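Local coordinates for capsular polysaccharide biosynthesis protein (Burkholderia pseudomallei, PDB 4BQN) that binds coenzyme A and probably acts as an acetyltransferase in the biosynthesis of the bacterial capsular polysaccharide, at residues K6-Y11 against A18-L23; R213-L218 against I225-N230. The protein carries 1 engineered substitution. One frame throughout, in Å; residues are numbered along the deposited sequence. Where two conformers were deposited one is given.

Interaction 1: residues K6-Y11 against A18-L23; sequences KKYSVY and ALAKML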
ATOM      1  N   LYS A   6     -22.309  -6.060 -18.336  1.00 18.93           N
ATOM      2  CA  LYS A   6     -22.290  -4.723 -17.742  0.60 19.67           C
ATOM      3  C   LYS A   6     -20.863  -4.194 -17.746  1.00 18.62           C
ATOM      4  O   LYS A   6     -19.914  -4.975 -17.776  1.00 18.97           O
ATOM      5  CB  LYS A   6     -22.831  -4.767 -16.312  0.60 20.70           C
ATOM      6  CG  LYS A   6     -24.306  -5.135 -16.211  0.60 25.28           C
ATOM      7  CD  LYS A   6     -24.723  -5.326 -14.764  0.60 28.20           C
ATOM      8  CE  LYS A   6     -26.198  -5.670 -14.654  0.60 37.86           C
ATOM      9  NZ  LYS A   6     -26.667  -5.631 -13.239  0.60 40.20           N
ATOM     10  N   LYS A   7     -20.718  -2.870 -17.715  1.00 18.80           N
ATOM     11  CA  LYS A   7     -19.399  -2.255 -17.783  0.50 17.79           C
ATOM     12  C   LYS A   7     -18.953  -1.713 -16.429  1.00 14.88           C
ATOM     13  O   LYS A   7     -19.734  -1.084 -15.698  1.00 16.86           O
ATOM     14  CB  LYS A   7     -19.365  -1.147 -18.837  0.50 20.48           C
ATOM     15  CG  LYS A   7     -19.662  -1.632 -20.246  0.50 25.81           C
ATOM     16  CD  LYS A   7     -19.673  -0.472 -21.230  0.50 28.22           C
ATOM     17  CE  LYS A   7     -20.343  -0.853 -22.541  0.50 36.99           C
ATOM     18  NZ  LYS A   7     -20.775   0.361 -23.290  0.50 45.32           N
ATOM     19  N   TYR A   8     -17.688  -1.963 -16.099  1.00 15.27           N
ATOM     20  CA  TYR A   8     -17.118  -1.430 -14.872  1.00 13.63           C
ATOM     21  C   TYR A   8     -15.728  -0.900 -15.105  1.00 12.49           C
ATOM     22  O   TYR A   8     -15.055  -1.271 -16.071  1.00 13.23           O
ATOM     23  CB  TYR A   8     -17.112  -2.473 -13.735  1.00 14.06           C
ATOM     24  CG  TYR A   8     -15.923  -3.404 -13.670  1.00 13.26           C
ATOM     25  CD1 TYR A   8     -15.717  -4.380 -14.642  1.00 15.14           C
ATOM     26  CD2 TYR A   8     -15.018  -3.324 -12.618  1.00 15.86           C
ATOM     27  CE1 TYR A   8     -14.634  -5.236 -14.571  1.00 14.94           C
ATOM     28  CE2 TYR A   8     -13.934  -4.184 -12.534  1.00 14.74           C
ATOM     29  CZ  TYR A   8     -13.742  -5.128 -13.510  1.00 14.83           C
ATOM     30  OH  TYR A   8     -12.645  -5.967 -13.409  1.00 15.76           O
ATOM     31  N   SER A   9     -15.301  -0.032 -14.200  1.00 13.40           N
ATOM     32  CA  SER A   9     -13.911   0.373 -14.155  0.71 13.33           C
ATOM     33  C   SER A   9     -13.465   0.373 -12.713  1.00 11.44           C
ATOM     34  O   SER A   9     -14.299   0.385 -11.797  1.00 14.26           O
ATOM     35  CB  SER A   9     -13.726   1.762 -14.750  0.71 13.74           C
ATOM     36  OG  SER A   9     -12.349   2.026 -14.924  0.71 14.36           O
ATOM     37  N   VAL A  10     -12.148   0.358 -12.517  1.00 11.99           N
ATOM     38  CA  VAL A  10     -11.558   0.463 -11.183  1.00 11.61           C
ATOM     39  C   VAL A  10     -10.551   1.613 -11.193  1.00 11.17           C
ATOM     40  O   VAL A  10      -9.562   1.582 -11.945  1.00 12.24           O
ATOM     41  CB  VAL A  10     -10.866  -0.838 -10.709  1.00 11.45           C
ATOM     42  CG1 VAL A  10     -10.628  -0.764  -9.208  1.00 12.08           C
ATOM     43  CG2 VAL A  10     -11.697  -2.085 -11.027  1.00 13.65           C
ATOM     44  N   TYR A  11     -10.807   2.623 -10.368  1.00 11.15           N
ATOM     45  CA  TYR A  11      -9.928   3.778 -10.306  1.00 10.67           C
ATOM     46  C   TYR A  11      -9.367   3.934  -8.905  1.00 10.37           C
ATOM     47  O   TYR A  11     -10.086   3.791  -7.916  1.00 12.92           O
ATOM     48  CB  TYR A  11     -10.680   5.053 -10.662  1.00 12.14           C
ATOM     49  CG  TYR A  11      -9.844   6.289 -10.497  1.00 11.66           C
ATOM     50  CD1 TYR A  11      -8.841   6.602 -11.409  1.00 12.30           C
ATOM     51  CD2 TYR A  11     -10.056   7.147  -9.417  1.00 11.91           C
ATOM     52  CE1 TYR A  11      -8.074   7.743 -11.253  1.00 12.14           C
ATOM     53  CE2 TYR A  11      -9.291   8.299  -9.248  1.00 12.48           C
ATOM     54  CZ  TYR A  11      -8.298   8.592 -10.177  1.00 11.83           C
ATOM     55  OH  TYR A  11      -7.560   9.756 -10.025  1.00 13.22           O
ATOM     56  N   ALA A  18      -4.631  -3.634 -10.163  1.00 11.39           N
ATOM     57  CA  ALA A  18      -4.396  -4.965  -9.588  1.00 11.97           C
ATOM     58  C   ALA A  18      -5.711  -5.624  -9.195  1.00 10.46           C
ATOM     59  O   ALA A  18      -5.914  -6.816  -9.468  1.00 12.30           O
ATOM     60  CB  ALA A  18      -3.466  -4.882  -8.387  1.00 13.62           C
ATOM     61  N   LEU A  19      -6.623  -4.846  -8.616  1.00 10.81           N
ATOM     62  CA  LEU A  19      -7.946  -5.347  -8.249  1.00 10.32           C
ATOM     63  C   LEU A  19      -8.753  -5.753  -9.487  1.00 10.39           C
ATOM     64  O   LEU A  19      -9.391  -6.800  -9.476  1.00 12.09           O
ATOM     65  CB  LEU A  19      -8.679  -4.269  -7.432  1.00 10.71           C
ATOM     66  CG  LEU A  19     -10.113  -4.600  -7.030  1.00 10.56           C
ATOM     67  CD1 LEU A  19     -10.216  -5.897  -6.252  1.00 14.53           C
ATOM     68  CD2 LEU A  19     -10.658  -3.438  -6.206  1.00 13.09           C
ATOM     69  N   ALA A  20      -8.725  -4.940 -10.541  1.00 11.16           N
ATOM     70  CA  ALA A  20      -9.407  -5.298 -11.784  1.00 12.43           C
ATOM     71  C   ALA A  20      -8.869  -6.621 -12.351  1.00 12.89           C
ATOM     72  O   ALA A  20      -9.639  -7.470 -12.804  1.00 14.18           O
ATOM     73  CB  ALA A  20      -9.261  -4.183 -12.804  1.00 13.19           C
ATOM     74  N   LYS A  21      -7.546  -6.791 -12.327  1.00 12.70           N
ATOM     75  CA  LYS A  21      -6.925  -8.016 -12.819  0.60 13.26           C
ATOM     76  C   LYS A  21      -7.432  -9.216 -12.006  1.00 13.84           C
ATOM     77  O   LYS A  21      -7.762 -10.272 -12.560  1.00 14.32           O
ATOM     78  CB  LYS A  21      -5.398  -7.893 -12.746  0.60 16.35           C
ATOM     79  CG  LYS A  21      -4.622  -8.988 -13.464  0.60 16.96           C
ATOM     80  CD  LYS A  21      -4.593  -8.796 -14.977  0.60 22.49           C
ATOM     81  CE  LYS A  21      -3.562  -7.763 -15.406  0.60 20.95           C
ATOM     82  NZ  LYS A  21      -3.579  -7.581 -16.885  0.60 22.24           N
ATOM     83  N   MET A  22      -7.495  -9.049 -10.687  1.00 12.24           N
ATOM     84  CA  MET A  22      -7.933 -10.138  -9.833  0.75 12.18           C
ATOM     85  C   MET A  22      -9.401 -10.475 -10.087  1.00 12.54           C
ATOM     86  O   MET A  22      -9.736 -11.638 -10.272  1.00 13.74           O
ATOM     87  CB  MET A  22      -7.685  -9.775  -8.363  0.75 11.65           C
ATOM     88  CG  MET A  22      -7.884 -10.922  -7.386  0.75 13.12           C
ATOM     89  SD  MET A  22      -6.788 -12.309  -7.695  0.75 13.73           S
ATOM     90  CE  MET A  22      -5.251 -11.717  -6.985  0.75 14.13           C
ATOM     91  N   LEU A  23     -10.265  -9.460 -10.111  1.00 12.73           N
ATOM     92  CA  LEU A  23     -11.691  -9.688 -10.386  1.00 13.07           C
ATOM     93  C   LEU A  23     -11.937 -10.375 -11.726  1.00 12.52           C
ATOM     94  O   LEU A  23     -12.733 -11.322 -11.809  1.00 14.28           O
ATOM     95  CB  LEU A  23     -12.481  -8.386 -10.316  1.00 13.56           C
ATOM     96  CG  LEU A  23     -12.683  -7.842  -8.892  1.00 12.09           C
ATOM     97  CD1 LEU A  23     -13.132  -6.387  -8.973  1.00 12.93           C
ATOM     98  CD2 LEU A  23     -13.676  -8.691  -8.093  1.00 14.84           C
TER
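Tyr8 and Val10 of strand 6-11 pack against Leu19, Ala20 and Leu23 of helix 15-24, the first beta-alpha step of a four-stranded parallel sheet with strand order 2-1-3-4. The helix lies on one side of the strand, its segment axis passing 8.4 Å from that of the strand and running back at 142°. Tyr8 reaches across to the helix with its whole ring. Its CB is directed at the helix, and CG sits in the crowded position between the backbone N and the carbonyl carbon (chi1 87°). From there the ring extends beside Val10 toward the helix. On the way, CE2 meets Leu23 CD1 at 4.3 Å, the methyl lying oblique to the ring, while Phe29 packs edge-to-face with the same ring. At the tip, OH nestles between Ala20 and Leu23, 3.9 Å from Ala20 CB and 3.9 Å from Leu23 CB. Ala20 O is also close to Tyr8 OH, at 3.4 Å, but the angle is too poor for a hydrogen bond; the hydroxyl is instead hydrogen-bonded to Asn24 OD1, one residue further along the helix, which satisfies this buried polar tip. Val10 divides its methyls between two residues. CG2 rests on Ala20 CB at 3.7 Å, whereas CG1, anti to the backbone N (chi1 -165°), meets Leu19 CD2 at 4.0 Å as the two side chains cross at about a right angle.

Interaction 2: residues R213-L218 against I225-N230; sequences RCMLAL and ISFDQN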
ATOM      1  N   ARG A 213     -14.382  -9.422  -1.191  1.00 12.10           N
ATOM      2  CA  ARG A 213     -15.304  -8.497  -0.530  1.00 11.80           C
ATOM      3  C   ARG A 213     -16.029  -7.620  -1.539  1.00 10.52           C
ATOM      4  O   ARG A 213     -17.189  -7.282  -1.333  1.00 13.00           O
ATOM      5  CB  ARG A 213     -14.620  -7.654   0.547  1.00 11.89           C
ATOM      6  CG  ARG A 213     -13.751  -8.418   1.552  1.00 12.45           C
ATOM      7  CD  ARG A 213     -14.406  -9.660   2.153  1.00 14.49           C
ATOM      8  NE  ARG A 213     -13.447 -10.393   2.984  1.00 14.37           N
ATOM      9  CZ  ARG A 213     -13.114 -10.080   4.238  1.00 13.89           C
ATOM     10  NH1 ARG A 213     -13.678  -9.037   4.861  1.00 14.33           N
ATOM     11  NH2 ARG A 213     -12.214 -10.831   4.879  1.00 13.42           N
ATOM     12  N   CYS A 214     -15.363  -7.261  -2.630  1.00 11.07           N
ATOM     13  CA  CYS A 214     -16.038  -6.544  -3.693  1.00 11.90           C
ATOM     14  C   CYS A 214     -17.173  -7.388  -4.271  1.00 12.65           C
ATOM     15  O   CYS A 214     -18.272  -6.889  -4.489  1.00 13.06           O
ATOM     16  CB  CYS A 214     -15.060  -6.186  -4.806  1.00 12.84           C
ATOM     17  SG  CYS A 214     -13.862  -4.925  -4.360  1.00 13.39           S
ATOM     18  N   MET A 215     -16.901  -8.667  -4.530  1.00 11.67           N
ATOM     19  CA  MET A 215     -17.941  -9.533  -5.085  1.00 13.44           C
ATOM     20  C   MET A 215     -19.109  -9.692  -4.134  1.00 13.30           C
ATOM     21  O   MET A 215     -20.256  -9.718  -4.582  1.00 15.47           O
ATOM     22  CB  MET A 215     -17.376 -10.889  -5.499  1.00 13.25           C
ATOM     23  CG  MET A 215     -16.478 -10.808  -6.738  1.00 13.63           C
ATOM     24  SD  MET A 215     -15.981 -12.398  -7.423  1.00 15.10           S
ATOM     25  CE  MET A 215     -17.597 -13.074  -7.845  1.00 16.70           C
ATOM     26  N   LEU A 216     -18.839  -9.782  -2.829  1.00 12.36           N
ATOM     27  CA  LEU A 216     -19.942  -9.885  -1.863  1.00 13.49           C
ATOM     28  C   LEU A 216     -20.784  -8.622  -1.894  1.00 15.05           C
ATOM     29  O   LEU A 216     -22.005  -8.701  -1.834  1.00 15.84           O
ATOM     30  CB  LEU A 216     -19.417 -10.132  -0.448  1.00 13.22           C
ATOM     31  CG  LEU A 216     -18.702 -11.470  -0.270  1.00 12.81           C
ATOM     32  CD1 LEU A 216     -17.986 -11.549   1.071  1.00 16.21           C
ATOM     33  CD2 LEU A 216     -19.661 -12.650  -0.412  1.00 16.37           C
ATOM     34  N   ALA A 217     -20.131  -7.467  -2.020  1.00 13.57           N
ATOM     35  CA  ALA A 217     -20.842  -6.178  -2.067  1.00 14.45           C
ATOM     36  C   ALA A 217     -21.740  -6.082  -3.296  1.00 15.42           C
ATOM     37  O   ALA A 217     -22.777  -5.418  -3.266  1.00 19.01           O
ATOM     38  CB  ALA A 217     -19.844  -5.028  -2.054  1.00 14.53           C
ATOM     39  N   LEU A 218     -21.330  -6.746  -4.374  1.00 14.30           N
ATOM     40  CA  LEU A 218     -22.110  -6.799  -5.607  1.00 15.42           C
ATOM     41  C   LEU A 218     -23.246  -7.825  -5.592  1.00 16.50           C
ATOM     42  O   LEU A 218     -24.053  -7.866  -6.525  1.00 21.29           O
ATOM     43  CB  LEU A 218     -21.180  -7.065  -6.789  1.00 16.28           C
ATOM     44  CG  LEU A 218     -20.198  -5.934  -7.093  1.00 16.18           C
ATOM     45  CD1 LEU A 218     -19.220  -6.417  -8.149  1.00 18.45           C
ATOM     46  CD2 LEU A 218     -20.930  -4.683  -7.567  1.00 19.31           C
ATOM     47  N   ILE A 225     -17.125 -17.225  -5.651  1.00 17.26           N
ATOM     48  CA  ILE A 225     -15.862 -16.500  -5.645  1.00 15.15           C
ATOM     49  C   ILE A 225     -14.666 -17.441  -5.773  1.00 15.63           C
ATOM     50  O   ILE A 225     -14.431 -18.282  -4.907  1.00 20.04           O
ATOM     51  CB  ILE A 225     -15.746 -15.636  -4.375  1.00 15.67           C
ATOM     52  CG1 ILE A 225     -16.960 -14.701  -4.249  1.00 17.27           C
ATOM     53  CG2 ILE A 225     -14.433 -14.854  -4.376  1.00 17.00           C
ATOM     54  CD1 ILE A 225     -17.076 -14.033  -2.894  1.00 17.25           C
ATOM     55  N   SER A 226     -13.914 -17.279  -6.861  1.00 16.90           N
ATOM     56  CA  SER A 226     -12.701 -18.057  -7.086  0.70 17.03           C
ATOM     57  C   SER A 226     -11.783 -17.241  -7.973  1.00 17.79           C
ATOM     58  O   SER A 226     -12.235 -16.569  -8.882  1.00 25.25           O
ATOM     59  CB  SER A 226     -13.002 -19.421  -7.721  0.70 22.52           C
ATOM     60  OG  SER A 226     -13.477 -19.281  -9.042  0.70 27.83           O
ATOM     61  N   PHE A 227     -10.492 -17.283  -7.683  1.00 17.13           N
ATOM     62  CA  PHE A 227      -9.524 -16.483  -8.425  1.00 15.68           C
ATOM     63  C   PHE A 227      -8.384 -17.330  -8.958  1.00 17.22           C
ATOM     64  O   PHE A 227      -8.151 -18.449  -8.494  1.00 20.01           O
ATOM     65  CB  PHE A 227      -8.965 -15.355  -7.538  1.00 16.62           C
ATOM     66  CG  PHE A 227     -10.021 -14.432  -6.998  1.00 14.87           C
ATOM     67  CD1 PHE A 227     -10.727 -13.579  -7.842  1.00 15.25           C
ATOM     68  CD2 PHE A 227     -10.341 -14.448  -5.645  1.00 14.94           C
ATOM     69  CE1 PHE A 227     -11.728 -12.746  -7.348  1.00 17.04           C
ATOM     70  CE2 PHE A 227     -11.323 -13.597  -5.135  1.00 15.83           C
ATOM     71  CZ  PHE A 227     -12.022 -12.748  -5.987  1.00 15.11           C
ATOM     72  N   ASP A 228      -7.650 -16.758  -9.911  1.00 15.88           N
ATOM     73  CA  ASP A 228      -6.417 -17.359 -10.399  1.00 16.35           C
ATOM     74  C   ASP A 228      -5.384 -17.235  -9.280  1.00 16.74           C
ATOM     75  O   ASP A 228      -4.950 -16.136  -8.957  1.00 17.59           O
ATOM     76  CB  ASP A 228      -5.938 -16.617 -11.657  1.00 18.19           C
ATOM     77  CG  ASP A 228      -4.637 -17.165 -12.229  1.00 21.35           C
ATOM     78  OD1 ASP A 228      -3.956 -17.992 -11.582  1.00 22.76           O
ATOM     79  OD2 ASP A 228      -4.288 -16.743 -13.353  1.00 28.96           O
ATOM     80  N   GLN A 229      -5.011 -18.365  -8.681  1.00 18.02           N
ATOM     81  CA  GLN A 229      -4.068 -18.402  -7.556  1.00 21.27           C
ATOM     82  C   GLN A 229      -2.645 -18.000  -7.938  1.00 20.45           C
ATOM     83  O   GLN A 229      -1.813 -17.769  -7.061  1.00 25.01           O
ATOM     84  CB  GLN A 229      -4.039 -19.800  -6.915  1.00 21.07           C
ATOM     85  CG  GLN A 229      -5.392 -20.295  -6.432  1.00 25.57           C
ATOM     86  CD  GLN A 229      -5.964 -19.422  -5.334  1.00 21.87           C
ATOM     87  OE1 GLN A 229      -5.345 -19.239  -4.277  1.00 24.45           O
ATOM     88  NE2 GLN A 229      -7.155 -18.880  -5.570  1.00 28.13           N
ATOM     89  N   ASN A 230      -2.355 -17.935  -9.234  1.00 20.71           N
ATOM     90  CA  ASN A 230      -1.018 -17.544  -9.685  1.00 23.19           C
ATOM     91  C   ASN A 230      -0.819 -16.042  -9.829  1.00 17.65           C
ATOM     92  O   ASN A 230       0.310 -15.574  -9.969  1.00 23.49           O
ATOM     93  CB  ASN A 230      -0.664 -18.243 -10.999  1.00 28.02           C
ATOM     94  CG  ASN A 230      -0.654 -19.752 -10.876  1.00 38.88           C
ATOM     95  OD1 ASN A 230      -0.053 -20.310  -9.955  1.00 49.46           O
ATOM     96  ND2 ASN A 230      -1.322 -20.423 -11.808  1.00 57.47           N
TER
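Met215 and Ile225 mark the closest backbone approach, 7.3 Å between their CA atoms, where the chain leaving helix 204-217 has turned round and runs back past the helix, extended from Ile225 to Asp228. The Met215 and Ile225 side chains lie alongside one another, pointing opposite ways. CB and SD of Met215 lie against Ile225 CG1, and the bend at the last torsion (chi3 61°) brings CE onto the same atom, at 4.0 Å. Beyond CG1, the Ile225 chain carries on to Leu216, crossing it at about a right angle with CD1 4.0 Å from Leu216 CG and 3.8 Å from Leu216 CD2. Met215 SD also makes an oblique Met-aromatic contact with Phe227, 5.2 Å from the ring centroid and 59° off the ring normal, nearest to CZ. Two side-chain bonds brace the far end of the loop: Gln229 NE2 donates to Phe227 O at 3.1 Å, and Asp228 OD1 accepts Asn230 N at 2.8 Å, closing an Asx turn in which the N-H comes from above the carboxylate plane. No hydrogen bond joins the two segments, so they are held by burial of apolar surface and by dispersion between aliphatic, sulfur and aromatic groups.

In the fold
Helix 15-24 lies between strand 6-11 and helix 204-217: interaction 1 seats it on the parallel sheet, and interaction 2 adjoins it with its centre 11 Å from that of interaction 1. Leu19 and Leu23 serve both: Leu23 CD2 touches Met215 CG at 3.8 Å, and Leu19 CD2 touches Cys214 SG at 4.0 Å. Ser25 OG adds a polar tie, hydrogen-bonded to Met22 O and Asp228 N. Interaction 1 is the nearer to coenzyme A: the side chain of Leu19 is about 10 Å from the ligand and from the side chain of Cys14, to which CoA has been seen covalently bound in a structure of this protein. Interaction 2 lies away from the binding-site residues.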